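Local coordinates for protein ribokinase (Thermotoga maritima, PDB 1VM7) that probably phosphorylates D-ribose at O-5 with ATP and a divalent metal, giving D-ribose 5-phosphate, as a homodimeric sugar kinase of the PfkB family, at residues A[79-84]-A[96-101]; A[241-246]-A[276-281]; A[158-163]-A[181-186]; A[59-62]-A[68-71]; A[289-294]-A[301-306]. All coordinates share one frame; numbering follows the deposited sequence.

How the interactions relate
Along the chain the order is interaction 4, then 1, 3, 2 and 5, each closing before the next opens. Interactions 4 and 1 follow one another through the same part of the nine-stranded sheet, on neighbouring strands 69-75 and 93-98, with centres about 17 Å apart. Interaction 2 reaches that sheet at its other outermost strand, 239-243, about 36 Å from interaction 1 between centres. Interactions 2 and 5 touch: Phe280 of helix 274-288 packs on Val304 of helix 301-309. Interaction 3 lies about 30 Å from interaction 5, centre to centre, across the middle of the chain. Interactions 1, 2 and 4 fasten helices to strands of the large sheet, while 3 and 5 each join a helix to a loop.

Interaction 1 (A[79-84]-A[96-101]); sequences DYSDLL and YIRVSL
Ser81 and Arg98 face each other across the start of helix 79-90 and the end of strand 93-98, their CA atoms 8.0 Å apart, so the gap is bridged by side chains alone. Arg98 does the reaching. Its chain bends at the third torsion (chi3 88°), which swings the guanidinium over to the helix, and NH2 then serves two acceptors. Ser81 OG takes one N-H at 2.6 Å from NH2 and lies in the guanidinium plane, at its edge. Asp82 OD1 accepts the other, 2.8 Å from Arg98 NH2, and this bond is also a salt bridge. The carboxylate is not laid flat against the guanidinium: the two planes stand 72° apart, and OD1 is met on its syn side but well out of the carboxylate plane. One nitrogen thus grips two successive helix residues, while NE of the same arginine bonds to Gly76 O, which fixes the rotation of the group. Ser81 OG is itself tied to Asp78 O, in the turn leading into the helix. The contact closes a beta-alpha-beta crossover, strand 69-75, helix 79-90, strand 93-98, pinning the beginning of the helix to the end of the second strand. Ile97 and Val99 pair through their backbones with strand 69-75, and just beside the contact Asp79 meets Asp79 of the second subunit.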
# COMPACT_ATOMS: atom_id res chain seq x y z
N ASP A 79 -1.11 3.82 -12.84
CA ASP A 79 0.18 4.44 -12.79
C ASP A 79 1.31 3.41 -12.57
O ASP A 79 2.38 3.50 -13.19
CB ASP A 79 0.17 5.55 -11.73
CG ASP A 79 -0.53 5.12 -10.43
OD1 ASP A 79 -0.54 3.89 -10.11
OD2 ASP A 79 -1.07 6.02 -9.74
N TYR A 80 1.07 2.40 -11.75
CA TYR A 80 2.08 1.41 -11.54
C TYR A 80 2.32 0.61 -12.82
O TYR A 80 3.47 0.30 -13.16
CB TYR A 80 1.75 0.52 -10.34
CG TYR A 80 1.90 1.22 -8.97
CD1 TYR A 80 2.86 2.21 -8.75
CD2 TYR A 80 1.15 0.82 -7.87
CE1 TYR A 80 3.01 2.86 -7.49
CE2 TYR A 80 1.30 1.46 -6.60
CZ TYR A 80 2.24 2.46 -6.42
OH TYR A 80 2.37 3.08 -5.17
N SER A 81 1.27 0.28 -13.55
CA SER A 81 1.44 -0.45 -14.82
C SER A 81 2.28 0.41 -15.80
O SER A 81 3.21 -0.08 -16.44
CB SER A 81 0.09 -0.87 -15.44
OG SER A 81 -0.59 0.22 -16.00
N ASP A 82 2.00 1.71 -15.85
CA ASP A 82 2.81 2.64 -16.64
C ASP A 82 4.27 2.59 -16.26
O ASP A 82 5.11 2.55 -17.14
CB ASP A 82 2.33 4.08 -16.52
CG ASP A 82 0.95 4.28 -17.11
OD1 ASP A 82 0.56 3.47 -17.95
OD2 ASP A 82 0.26 5.23 -16.70
N LEU A 83 4.56 2.58 -14.97
CA LEU A 83 5.95 2.49 -14.52
C LEU A 83 6.58 1.16 -14.96
O LEU A 83 7.76 1.13 -15.39
CB LEU A 83 6.08 2.73 -13.00
CG LEU A 83 5.75 4.22 -12.67
CD1 LEU A 83 5.40 4.45 -11.18
CD2 LEU A 83 6.86 5.19 -13.15
N LEU A 84 5.83 0.06 -14.83
CA LEU A 84 6.36 -1.25 -15.26
C LEU A 84 6.58 -1.30 -16.79
O LEU A 84 7.56 -1.85 -17.28
CB LEU A 84 5.44 -2.36 -14.84
CG LEU A 84 5.32 -2.61 -13.33
CD1 LEU A 84 4.43 -3.81 -13.16
CD2 LEU A 84 6.64 -2.80 -12.69
N TYR A 96 3.63 -7.96 -22.41
CA TYR A 96 2.71 -7.66 -21.33
C TYR A 96 1.30 -7.41 -21.87
O TYR A 96 1.15 -6.92 -22.97
CB TYR A 96 3.14 -6.43 -20.54
CG TYR A 96 3.36 -5.20 -21.38
CD1 TYR A 96 2.31 -4.35 -21.74
CD2 TYR A 96 4.65 -4.87 -21.81
CE1 TYR A 96 2.56 -3.20 -22.51
CE2 TYR A 96 4.90 -3.78 -22.56
CZ TYR A 96 3.88 -2.95 -22.92
OH TYR A 96 4.24 -1.88 -23.67
N ILE A 97 0.31 -7.73 -21.04
CA ILE A 97 -1.10 -7.59 -21.34
C ILE A 97 -1.72 -6.71 -20.27
O ILE A 97 -1.56 -6.99 -19.09
CB ILE A 97 -1.80 -8.95 -21.28
CG1 ILE A 97 -1.31 -9.88 -22.38
CG2 ILE A 97 -3.35 -8.81 -21.35
CD1 ILE A 97 -1.70 -11.34 -22.13
N ARG A 98 -2.44 -5.67 -20.68
CA ARG A 98 -3.09 -4.77 -19.73
C ARG A 98 -4.51 -5.19 -19.49
O ARG A 98 -5.19 -5.55 -20.43
CB ARG A 98 -3.07 -3.34 -20.26
CG ARG A 98 -1.67 -2.91 -20.65
CD ARG A 98 -1.60 -1.45 -20.91
NE ARG A 98 -1.34 -0.72 -19.68
CZ ARG A 98 -1.03 0.57 -19.64
NH1 ARG A 98 -0.97 1.30 -20.76
NH2 ARG A 98 -0.80 1.12 -18.46
N VAL A 99 -4.94 -5.19 -18.23
CA VAL A 99 -6.31 -5.57 -17.87
C VAL A 99 -6.84 -4.50 -16.95
O VAL A 99 -6.08 -3.64 -16.51
CB VAL A 99 -6.38 -6.98 -17.20
CG1 VAL A 99 -5.95 -8.04 -18.21
CG2 VAL A 99 -5.49 -7.08 -15.93
N SER A 100 -8.13 -4.53 -16.65
CA SER A 100 -8.75 -3.48 -15.85
C SER A 100 -8.60 -3.64 -14.31
O SER A 100 -9.02 -2.78 -13.55
CB SER A 100 -10.23 -3.36 -16.20
OG SER A 100 -10.89 -4.51 -15.72
N LEU A 101 -7.98 -4.72 -13.84
CA LEU A 101 -7.73 -4.86 -12.42
C LEU A 101 -6.51 -4.02 -12.06
O LEU A 101 -5.71 -3.68 -12.93
CB LEU A 101 -7.51 -6.31 -12.05
CG LEU A 101 -8.71 -7.29 -12.05
CD1 LEU A 101 -8.22 -8.64 -11.52
CD2 LEU A 101 -9.86 -6.84 -11.17

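Interaction 2 (A[241-246]-A[276-281]); sequences KHFPTF and EAVIFG
Val278 lays its CG1 methyl over one face of the Phe243 ring, 3.6 Å from CG. This is a CH-pi contact: the methyl lies 3.8 Å from the ring centroid and 19° off the normal, a little toward the CG side. The same ring is met at its edge by Ile279, whose CD1 comes in near the ring plane, 4.0 Å from Phe243 CD2. Two successive residues of the helix therefore hold one phenyl group by face and by rim. What brings the valine methyl there is its first torsion, 166°, which sets CG1 opposite the backbone N. Further along, Phe246 turns its edge to the helix, with CE2 4.1 Å from Ile279 O and CZ 4.2 Å from Ile279 CG2. In the PfkB fold, helix 274-288 here packs against strand 239-243, the outermost strand of the large sheet on that side, and the residues just after it. Around this first shell, Phe243 pairs through its backbone with Val232 on the adjacent strand and also touches Glu275, one turn back on the helix. Val278 is backed by Phe264 of helix 256-269. Phe246 leans further along helix 274-288 onto Thr282 and Ala283, and its ring meets that of Phe307, from helix 301-309, with the planes about 70° apart.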
# COMPACT_ATOMS: atom_id res chain seq x y z
N LYS A 241 25.59 -33.43 -9.56
CA LYS A 241 26.75 -32.55 -9.43
C LYS A 241 26.45 -31.40 -8.47
O LYS A 241 25.49 -30.65 -8.67
CB LYS A 241 27.20 -32.04 -10.79
N HIS A 242 27.26 -31.27 -7.42
CA HIS A 242 27.16 -30.12 -6.53
C HIS A 242 28.11 -29.03 -7.00
O HIS A 242 29.27 -29.29 -7.30
CB HIS A 242 27.46 -30.49 -5.08
CG HIS A 242 27.31 -29.33 -4.14
ND1 HIS A 242 28.37 -28.78 -3.44
CD2 HIS A 242 26.22 -28.57 -3.82
CE1 HIS A 242 27.94 -27.76 -2.72
NE2 HIS A 242 26.64 -27.61 -2.93
N PHE A 243 27.57 -27.81 -7.09
CA PHE A 243 28.29 -26.62 -7.49
C PHE A 243 28.39 -25.72 -6.29
O PHE A 243 27.39 -25.17 -5.85
CB PHE A 243 27.50 -25.90 -8.60
CG PHE A 243 27.31 -26.73 -9.82
CD1 PHE A 243 26.35 -27.73 -9.84
CD2 PHE A 243 28.12 -26.56 -10.92
CE1 PHE A 243 26.19 -28.53 -10.96
CE2 PHE A 243 27.96 -27.35 -12.04
CZ PHE A 243 26.99 -28.34 -12.05
N PRO A 244 29.60 -25.57 -5.72
CA PRO A 244 29.72 -24.51 -4.72
C PRO A 244 29.50 -23.12 -5.32
O PRO A 244 29.64 -22.92 -6.54
CB PRO A 244 31.16 -24.67 -4.19
CG PRO A 244 31.61 -26.02 -4.63
CD PRO A 244 30.84 -26.35 -5.87
N THR A 245 29.14 -22.18 -4.47
CA THR A 245 28.90 -20.83 -4.92
C THR A 245 30.12 -20.02 -4.59
O THR A 245 31.10 -20.53 -4.03
CB THR A 245 27.61 -20.20 -4.26
N PHE A 246 30.06 -18.76 -4.97
CA PHE A 246 31.18 -17.88 -4.85
C PHE A 246 31.04 -17.16 -3.53
O PHE A 246 29.95 -16.69 -3.19
CB PHE A 246 31.18 -17.00 -6.09
CG PHE A 246 31.31 -17.81 -7.37
CD1 PHE A 246 32.39 -18.68 -7.55
CD2 PHE A 246 30.37 -17.73 -8.37
CE1 PHE A 246 32.52 -19.43 -8.72
CE2 PHE A 246 30.49 -18.47 -9.54
CZ PHE A 246 31.55 -19.31 -9.72
N GLU A 276 27.70 -25.62 -17.33
CA GLU A 276 28.17 -24.26 -17.62
C GLU A 276 27.12 -23.23 -17.25
O GLU A 276 27.43 -22.20 -16.65
CB GLU A 276 28.51 -24.10 -19.11
CG GLU A 276 29.71 -24.92 -19.56
CD GLU A 276 29.93 -24.88 -21.05
OE1 GLU A 276 28.98 -24.57 -21.80
OE2 GLU A 276 31.08 -25.15 -21.48
N ALA A 277 25.87 -23.51 -17.61
CA ALA A 277 24.77 -22.58 -17.33
C ALA A 277 24.56 -22.39 -15.84
O ALA A 277 24.23 -21.28 -15.42
CB ALA A 277 23.48 -23.02 -17.99
N VAL A 278 24.70 -23.46 -15.06
CA VAL A 278 24.62 -23.36 -13.58
C VAL A 278 25.73 -22.46 -13.06
O VAL A 278 25.50 -21.61 -12.21
CB VAL A 278 24.75 -24.72 -12.81
CG1 VAL A 278 25.01 -24.46 -11.30
CG2 VAL A 278 23.50 -25.56 -12.94
N ILE A 279 26.94 -22.64 -13.56
CA ILE A 279 28.04 -21.80 -13.11
C ILE A 279 27.71 -20.33 -13.39
O ILE A 279 27.87 -19.46 -12.54
CB ILE A 279 29.36 -22.12 -13.81
CG1 ILE A 279 29.76 -23.58 -13.59
CG2 ILE A 279 30.44 -21.14 -13.34
CD1 ILE A 279 30.61 -23.82 -12.37
N PHE A 280 27.25 -20.09 -14.61
CA PHE A 280 26.98 -18.74 -15.07
C PHE A 280 25.91 -18.08 -14.21
O PHE A 280 26.09 -16.95 -13.77
CB PHE A 280 26.57 -18.75 -16.54
CG PHE A 280 26.32 -17.38 -17.09
CD1 PHE A 280 27.37 -16.59 -17.53
CD2 PHE A 280 25.03 -16.88 -17.17
CE1 PHE A 280 27.16 -15.31 -18.04
CE2 PHE A 280 24.81 -15.61 -17.70
CZ PHE A 280 25.88 -14.82 -18.12
N GLY A 281 24.82 -18.80 -13.97
CA GLY A 281 23.75 -18.33 -13.12
C GLY A 281 24.17 -18.14 -11.68
O GLY A 281 23.71 -17.22 -10.99

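Interaction 3 (A[158-163]-A[181-186]); sequences CAKRFN and FQYLDY
Tyr183 lays its ring over the backbone and side chain of Lys160, at the end of helix 152-161. In the alpha/beta fold of this kinase the helix follows strand 143-146 and leads to strand 165-168, and Tyr183 belongs to the loop that runs on toward strand 186-187. The contact thus pins that loop against the last turn of the helix. The lysine offers its CA to the ring in a CH-pi contact, 4.0 Å from the centroid and 14° off the normal. Its CG comes over the same face, 3.4 Å from Tyr183 CE2. Beyond that the lysine chain bends at its third torsion (chi3 84°) and carries CE along the ring to the phenol end, 3.4 Å from Tyr183 OH. The aliphatic part of a charged side chain is what the aromatic surface meets here. On the opposite face Gln182 CG lies over the ring centre, so the phenol is sandwiched between the lysine and its own neighbour in the loop. Deeper in, Ala159 packs its CB 4.2 Å from Tyr183 CB, and it also touches Leu146 and Val166 on the strands beneath. Leu184 approaches the same alanine with one methyl while its side chain also reaches Phe168. No hydrogen bond crosses between the segments. Even the carbonyl of Ala159 meets carbon, its O lying 3.4 Å from Tyr183 CB.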
# COMPACT_ATOMS: atom_id res chain seq x y z
N CYS A 158 0.95 -23.88 -20.24
CA CYS A 158 2.20 -23.49 -20.92
C CYS A 158 3.25 -24.59 -20.92
O CYS A 158 3.85 -24.87 -21.94
CB CYS A 158 2.80 -22.25 -20.25
SG CYS A 158 1.96 -20.78 -20.72
N ALA A 159 3.49 -25.18 -19.75
CA ALA A 159 4.46 -26.27 -19.62
C ALA A 159 4.03 -27.48 -20.46
O ALA A 159 4.88 -28.16 -21.08
CB ALA A 159 4.63 -26.66 -18.15
N LYS A 160 2.73 -27.74 -20.50
CA LYS A 160 2.17 -28.80 -21.34
C LYS A 160 2.39 -28.54 -22.83
O LYS A 160 2.82 -29.44 -23.56
CB LYS A 160 0.65 -28.96 -21.12
CG LYS A 160 0.25 -29.56 -19.79
CD LYS A 160 -1.24 -29.89 -19.77
CE LYS A 160 -1.50 -31.22 -20.38
NZ LYS A 160 -2.97 -31.47 -20.55
N ARG A 161 2.07 -27.33 -23.28
CA ARG A 161 2.07 -27.07 -24.71
C ARG A 161 3.43 -26.66 -25.28
O ARG A 161 3.64 -26.78 -26.49
CB ARG A 161 1.05 -25.99 -25.05
CG ARG A 161 -0.37 -26.38 -24.76
CD ARG A 161 -1.26 -25.65 -25.73
NE ARG A 161 -2.58 -25.41 -25.18
CZ ARG A 161 -3.56 -24.82 -25.85
NH1 ARG A 161 -3.37 -24.41 -27.11
NH2 ARG A 161 -4.73 -24.64 -25.25
N PHE A 162 4.33 -26.16 -24.44
CA PHE A 162 5.59 -25.63 -24.93
C PHE A 162 6.44 -26.69 -25.60
O PHE A 162 6.86 -27.67 -25.00
CB PHE A 162 6.41 -24.94 -23.84
CG PHE A 162 7.43 -23.97 -24.38
CD1 PHE A 162 7.04 -22.88 -25.16
CD2 PHE A 162 8.78 -24.14 -24.11
CE1 PHE A 162 7.96 -22.00 -25.65
CE2 PHE A 162 9.71 -23.25 -24.59
CZ PHE A 162 9.30 -22.18 -25.36
N ASN A 163 6.68 -26.48 -26.89
CA ASN A 163 7.75 -27.19 -27.57
C ASN A 163 9.01 -26.35 -27.38
O ASN A 163 9.23 -25.34 -28.06
CB ASN A 163 7.42 -27.42 -29.04
CG ASN A 163 8.30 -28.48 -29.66
OD1 ASN A 163 8.95 -29.24 -28.95
ND2 ASN A 163 8.33 -28.52 -30.99
N PHE A 181 4.92 -31.81 -13.59
CA PHE A 181 6.31 -32.25 -13.46
C PHE A 181 6.85 -33.00 -14.67
O PHE A 181 7.99 -32.80 -15.07
CB PHE A 181 6.47 -33.07 -12.17
CG PHE A 181 6.17 -32.29 -10.92
CD1 PHE A 181 6.97 -31.22 -10.57
CD2 PHE A 181 5.08 -32.59 -10.12
CE1 PHE A 181 6.71 -30.47 -9.42
CE2 PHE A 181 4.82 -31.86 -8.98
CZ PHE A 181 5.65 -30.78 -8.64
N GLN A 182 6.01 -33.86 -15.26
CA GLN A 182 6.40 -34.67 -16.42
C GLN A 182 6.73 -33.81 -17.65
O GLN A 182 7.45 -34.26 -18.55
CB GLN A 182 5.27 -35.66 -16.78
CG GLN A 182 4.05 -34.94 -17.35
CD GLN A 182 2.79 -35.74 -17.31
OE1 GLN A 182 2.70 -36.76 -17.98
NE2 GLN A 182 1.80 -35.27 -16.56
N TYR A 183 6.20 -32.59 -17.68
CA TYR A 183 6.45 -31.63 -18.76
C TYR A 183 7.69 -30.75 -18.57
O TYR A 183 8.03 -29.98 -19.46
CB TYR A 183 5.22 -30.75 -18.98
CG TYR A 183 4.00 -31.57 -19.31
CD1 TYR A 183 3.95 -32.31 -20.49
CD2 TYR A 183 2.91 -31.61 -18.46
CE1 TYR A 183 2.83 -33.09 -20.82
CE2 TYR A 183 1.80 -32.37 -18.77
CZ TYR A 183 1.76 -33.10 -19.96
OH TYR A 183 0.65 -33.88 -20.25
N LEU A 184 8.37 -30.90 -17.43
CA LEU A 184 9.48 -30.02 -17.08
C LEU A 184 10.82 -30.53 -17.58
O LEU A 184 11.14 -31.70 -17.44
CB LEU A 184 9.61 -29.91 -15.57
CG LEU A 184 8.40 -29.38 -14.81
CD1 LEU A 184 8.86 -29.06 -13.42
CD2 LEU A 184 7.75 -28.16 -15.51
N ASP A 185 11.62 -29.61 -18.11
CA ASP A 185 13.02 -29.87 -18.40
C ASP A 185 13.89 -29.49 -17.19
O ASP A 185 14.86 -30.15 -16.88
CB ASP A 185 13.43 -29.12 -19.68
CG ASP A 185 12.73 -29.69 -20.91
OD1 ASP A 185 13.12 -30.78 -21.36
OD2 ASP A 185 11.75 -29.09 -21.40
N TYR A 186 13.50 -28.43 -16.49
CA TYR A 186 14.16 -28.00 -15.27
C TYR A 186 13.14 -27.65 -14.20
O TYR A 186 12.18 -26.90 -14.45
CB TYR A 186 15.08 -26.78 -15.51
CG TYR A 186 16.27 -27.10 -16.37
CD1 TYR A 186 16.20 -27.01 -17.75
CD2 TYR A 186 17.46 -27.54 -15.81
CE1 TYR A 186 17.26 -27.32 -18.54
CE2 TYR A 186 18.54 -27.88 -16.60
CZ TYR A 186 18.44 -27.75 -17.97
OH TYR A 186 19.50 -28.08 -18.79

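Interaction 4 (A[59-62]-A[68-71]); sequences VTVA and GCRF
A helix followed by a tight return into a strand brings these segments together: helix 53-65 ends, the chain turns, and strand 69-75 enters the large sheet of the PfkB fold. Near the end of that helix Ala62 lies against Gly68, the residue just ahead of the strand, with CA atoms 4.0 Å apart. The approach is close enough for a CA-H...O contact, Ala62 CA to Gly68 O at 3.3 Å. Gly68 has a positive phi of 71°, a backbone conformation that favours glycine. One residue on, Cys69 turns toward the helix. Its SG stands opposite its own backbone N (chi1 -170°) and reaches the side of Val61, 3.5 Å from CG1. That Val61 CG1 touches both the sulfur and the carbonyl oxygen of the glycine, lying 3.7 Å from Gly68 O. Ala62 adds its own methyl, with CB 4.2 Å from Cys69 CB. This small apolar patch is buried between the helix and the sheet: Ile17 lies on Val61, Val19 on Cys69, and Ile93 on both Ala62 and Cys69. No direct hydrogen bond joins the two segments. Two waters make the polar link instead, at the end where the chain turns. One donates to Val61 O and to Gly68 O, bridging a helix carbonyl to that of the glycine. The second donates to Ala62 O and accepts from the glycine's backbone, its oxygen 2.8 Å from Gly68 N.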
# COMPACT_ATOMS: atom_id res chain seq x y z
N VAL A 59 13.58 -9.43 -16.42
CA VAL A 59 14.55 -8.32 -16.32
C VAL A 59 15.98 -8.86 -16.26
O VAL A 59 16.92 -8.26 -16.81
CB VAL A 59 14.26 -7.42 -15.10
CG1 VAL A 59 15.39 -6.39 -14.86
CG2 VAL A 59 12.96 -6.70 -15.27
N THR A 60 16.15 -10.01 -15.60
CA THR A 60 17.43 -10.68 -15.58
C THR A 60 17.81 -11.12 -17.00
O THR A 60 18.91 -10.86 -17.46
CB THR A 60 17.46 -11.86 -14.55
OG1 THR A 60 17.17 -11.36 -13.23
CG2 THR A 60 18.78 -12.51 -14.53
N VAL A 61 16.88 -11.78 -17.69
CA VAL A 61 17.13 -12.26 -19.03
C VAL A 61 17.55 -11.11 -19.94
O VAL A 61 18.59 -11.20 -20.59
CB VAL A 61 15.89 -13.01 -19.56
CG1 VAL A 61 16.00 -13.21 -21.06
CG2 VAL A 61 15.74 -14.38 -18.79
N ALA A 62 16.77 -10.02 -19.91
CA ALA A 62 17.00 -8.85 -20.74
C ALA A 62 18.35 -8.23 -20.44
O ALA A 62 19.15 -8.00 -21.35
CB ALA A 62 15.87 -7.81 -20.55
N GLY A 68 16.89 -8.41 -24.87
CA GLY A 68 15.54 -8.17 -24.39
C GLY A 68 14.98 -9.43 -23.79
O GLY A 68 15.73 -10.33 -23.41
N CYS A 69 13.65 -9.49 -23.69
CA CYS A 69 12.97 -10.68 -23.20
C CYS A 69 11.49 -10.65 -23.52
O CYS A 69 10.83 -9.63 -23.37
CB CYS A 69 13.18 -10.84 -21.70
SG CYS A 69 12.60 -12.46 -20.97
N ARG A 70 10.97 -11.77 -24.00
CA ARG A 70 9.54 -11.94 -24.17
C ARG A 70 8.97 -12.34 -22.82
O ARG A 70 9.42 -13.28 -22.16
CB ARG A 70 9.25 -12.99 -25.23
CG ARG A 70 9.83 -12.59 -26.55
CD ARG A 70 9.66 -13.62 -27.60
NE ARG A 70 10.25 -13.15 -28.85
CZ ARG A 70 9.86 -13.51 -30.07
NH1 ARG A 70 8.84 -14.35 -30.25
NH2 ARG A 70 10.49 -13.01 -31.13
N PHE A 71 7.99 -11.58 -22.36
CA PHE A 71 7.51 -11.72 -21.02
C PHE A 71 6.03 -11.54 -21.07
O PHE A 71 5.54 -10.41 -21.23
CB PHE A 71 8.16 -10.67 -20.12
CG PHE A 71 7.66 -10.65 -18.70
CD1 PHE A 71 7.22 -11.83 -18.05
CD2 PHE A 71 7.68 -9.46 -17.97
CE1 PHE A 71 6.78 -11.83 -16.76
CE2 PHE A 71 7.24 -9.44 -16.63
CZ PHE A 71 6.79 -10.64 -16.03
O HOH W 1 18.20 -11.09 -23.41
O HOH W 2 18.28 -6.51 -23.31

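Interaction 5 (A[289-294]-A[301-306]); sequences VTRLGA and REEVEA
Arg291 starts from a CB that points toward helix 301-309 and runs out nearly straight, extended from CG to NE, so its aliphatic part spans the space to the helix and the guanidinium arrives end-on at Glu303. CZ comes 3.6 Å from Glu303 OE2, and the two terminal nitrogens do the work. NH2 donates to OE2 at 2.9 Å, the shorter arm of the salt bridge. NH1 donates to OE1 at 3.3 Å, longer but nearly straight, with an N-H...O angle of 171°. Each nitrogen thus takes one carboxylate oxygen, yet the two groups are not coplanar: their planes are 51° apart, and both N-H groups reach their oxygens from above the carboxylate plane. On the glutamate side the chain is extended beyond CG, which brings the carboxylate out from the helix to meet the arginine. Glu303 OE1 has a second partner, the backbone N of Ala300 just ahead of the helix, so the acid is held at the helix start as well as by the arginine. Within the same helix, Arg301 NE forms a salt bridge with Glu305 OE2. The arginine's loop, 289-294, is anchored to Asp252 by Gly293 N. Arg291 and Gly293 are predicted, together with Asp252, Thr254, Ser288 and Ser297, to form the potassium site of ribokinases, and the salt bridge links that loop to the C-terminal helix.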
# COMPACT_ATOMS: atom_id res chain seq x y z
N VAL A 289 23.37 -10.82 -4.68
CA VAL A 289 23.18 -10.86 -3.22
C VAL A 289 24.06 -9.84 -2.51
O VAL A 289 23.89 -9.53 -1.33
CB VAL A 289 23.40 -12.24 -2.66
CG1 VAL A 289 22.38 -13.19 -3.27
CG2 VAL A 289 24.84 -12.71 -2.88
N THR A 290 24.97 -9.26 -3.27
CA THR A 290 25.80 -8.17 -2.76
C THR A 290 25.15 -6.82 -2.95
O THR A 290 25.76 -5.81 -2.65
CB THR A 290 27.25 -8.16 -3.42
OG1 THR A 290 27.21 -7.64 -4.75
CG2 THR A 290 27.86 -9.55 -3.48
N ARG A 291 23.92 -6.77 -3.45
CA ARG A 291 23.26 -5.49 -3.66
C ARG A 291 21.86 -5.49 -3.10
O ARG A 291 21.12 -6.47 -3.24
CB ARG A 291 23.26 -5.12 -5.15
CG ARG A 291 24.67 -4.89 -5.73
CD ARG A 291 24.72 -5.22 -7.22
NE ARG A 291 26.09 -5.26 -7.75
CZ ARG A 291 26.43 -5.07 -9.02
NH1 ARG A 291 25.50 -4.85 -9.95
NH2 ARG A 291 27.71 -5.12 -9.38
N LEU A 292 21.53 -4.37 -2.46
CA LEU A 292 20.19 -4.10 -1.93
C LEU A 292 19.16 -4.18 -3.01
O LEU A 292 19.35 -3.61 -4.08
CB LEU A 292 20.18 -2.69 -1.33
CG LEU A 292 20.79 -2.56 0.07
CD2 LEU A 292 20.92 -1.08 0.42
N GLY A 293 18.08 -4.91 -2.77
CA GLY A 293 16.94 -4.84 -3.64
C GLY A 293 16.76 -6.05 -4.50
O GLY A 293 17.60 -6.95 -4.52
N ALA A 294 15.64 -6.04 -5.21
CA ALA A 294 15.28 -7.08 -6.13
C ALA A 294 15.89 -6.74 -7.50
O ALA A 294 17.03 -7.11 -7.78
CB ALA A 294 13.74 -7.25 -6.21
N ARG A 301 25.49 -7.81 -17.85
CA ARG A 301 26.28 -8.87 -18.44
C ARG A 301 27.79 -8.67 -18.23
O ARG A 301 28.49 -9.59 -17.84
CB ARG A 301 25.98 -8.97 -19.94
CG ARG A 301 26.74 -10.08 -20.65
CD ARG A 301 26.68 -11.39 -19.86
NE ARG A 301 27.20 -12.47 -20.67
CZ ARG A 301 26.50 -13.17 -21.55
NH1 ARG A 301 25.22 -12.92 -21.74
NH2 ARG A 301 27.09 -14.14 -22.24
N GLU A 302 28.28 -7.46 -18.46
CA GLU A 302 29.69 -7.16 -18.24
C GLU A 302 30.13 -7.44 -16.80
O GLU A 302 31.23 -7.93 -16.56
CB GLU A 302 30.04 -5.72 -18.67
CG GLU A 302 29.14 -4.62 -18.06
CD GLU A 302 27.97 -4.12 -18.95
OE1 GLU A 302 27.09 -4.94 -19.37
OE2 GLU A 302 27.92 -2.88 -19.20
N GLU A 303 29.25 -7.18 -15.83
CA GLU A 303 29.58 -7.48 -14.45
C GLU A 303 29.76 -8.98 -14.25
O GLU A 303 30.75 -9.38 -13.64
CB GLU A 303 28.57 -6.83 -13.52
CG GLU A 303 28.70 -5.30 -13.62
CD GLU A 303 27.69 -4.55 -12.80
OE1 GLU A 303 26.47 -4.72 -13.05
OE2 GLU A 303 28.12 -3.76 -11.92
N VAL A 304 28.84 -9.78 -14.80
CA VAL A 304 28.88 -11.24 -14.69
C VAL A 304 30.17 -11.78 -15.33
O VAL A 304 30.84 -12.63 -14.77
CB VAL A 304 27.64 -11.90 -15.34
CG1 VAL A 304 27.66 -13.42 -15.09
CG2 VAL A 304 26.32 -11.28 -14.79
N GLU A 305 30.53 -11.24 -16.48
CA GLU A 305 31.77 -11.65 -17.16
C GLU A 305 33.03 -11.27 -16.38
O GLU A 305 33.98 -12.05 -16.32
CB GLU A 305 31.86 -11.06 -18.59
CG GLU A 305 30.73 -11.49 -19.56
CD GLU A 305 30.83 -12.95 -19.97
OE1 GLU A 305 31.94 -13.43 -20.21
OE2 GLU A 305 29.80 -13.64 -20.06
N ALA A 306 33.05 -10.08 -15.81
CA ALA A 306 34.18 -9.63 -14.99
C ALA A 306 34.33 -10.49 -13.74
O ALA A 306 35.43 -10.72 -13.27
CB ALA A 306 34.03 -8.14 -14.63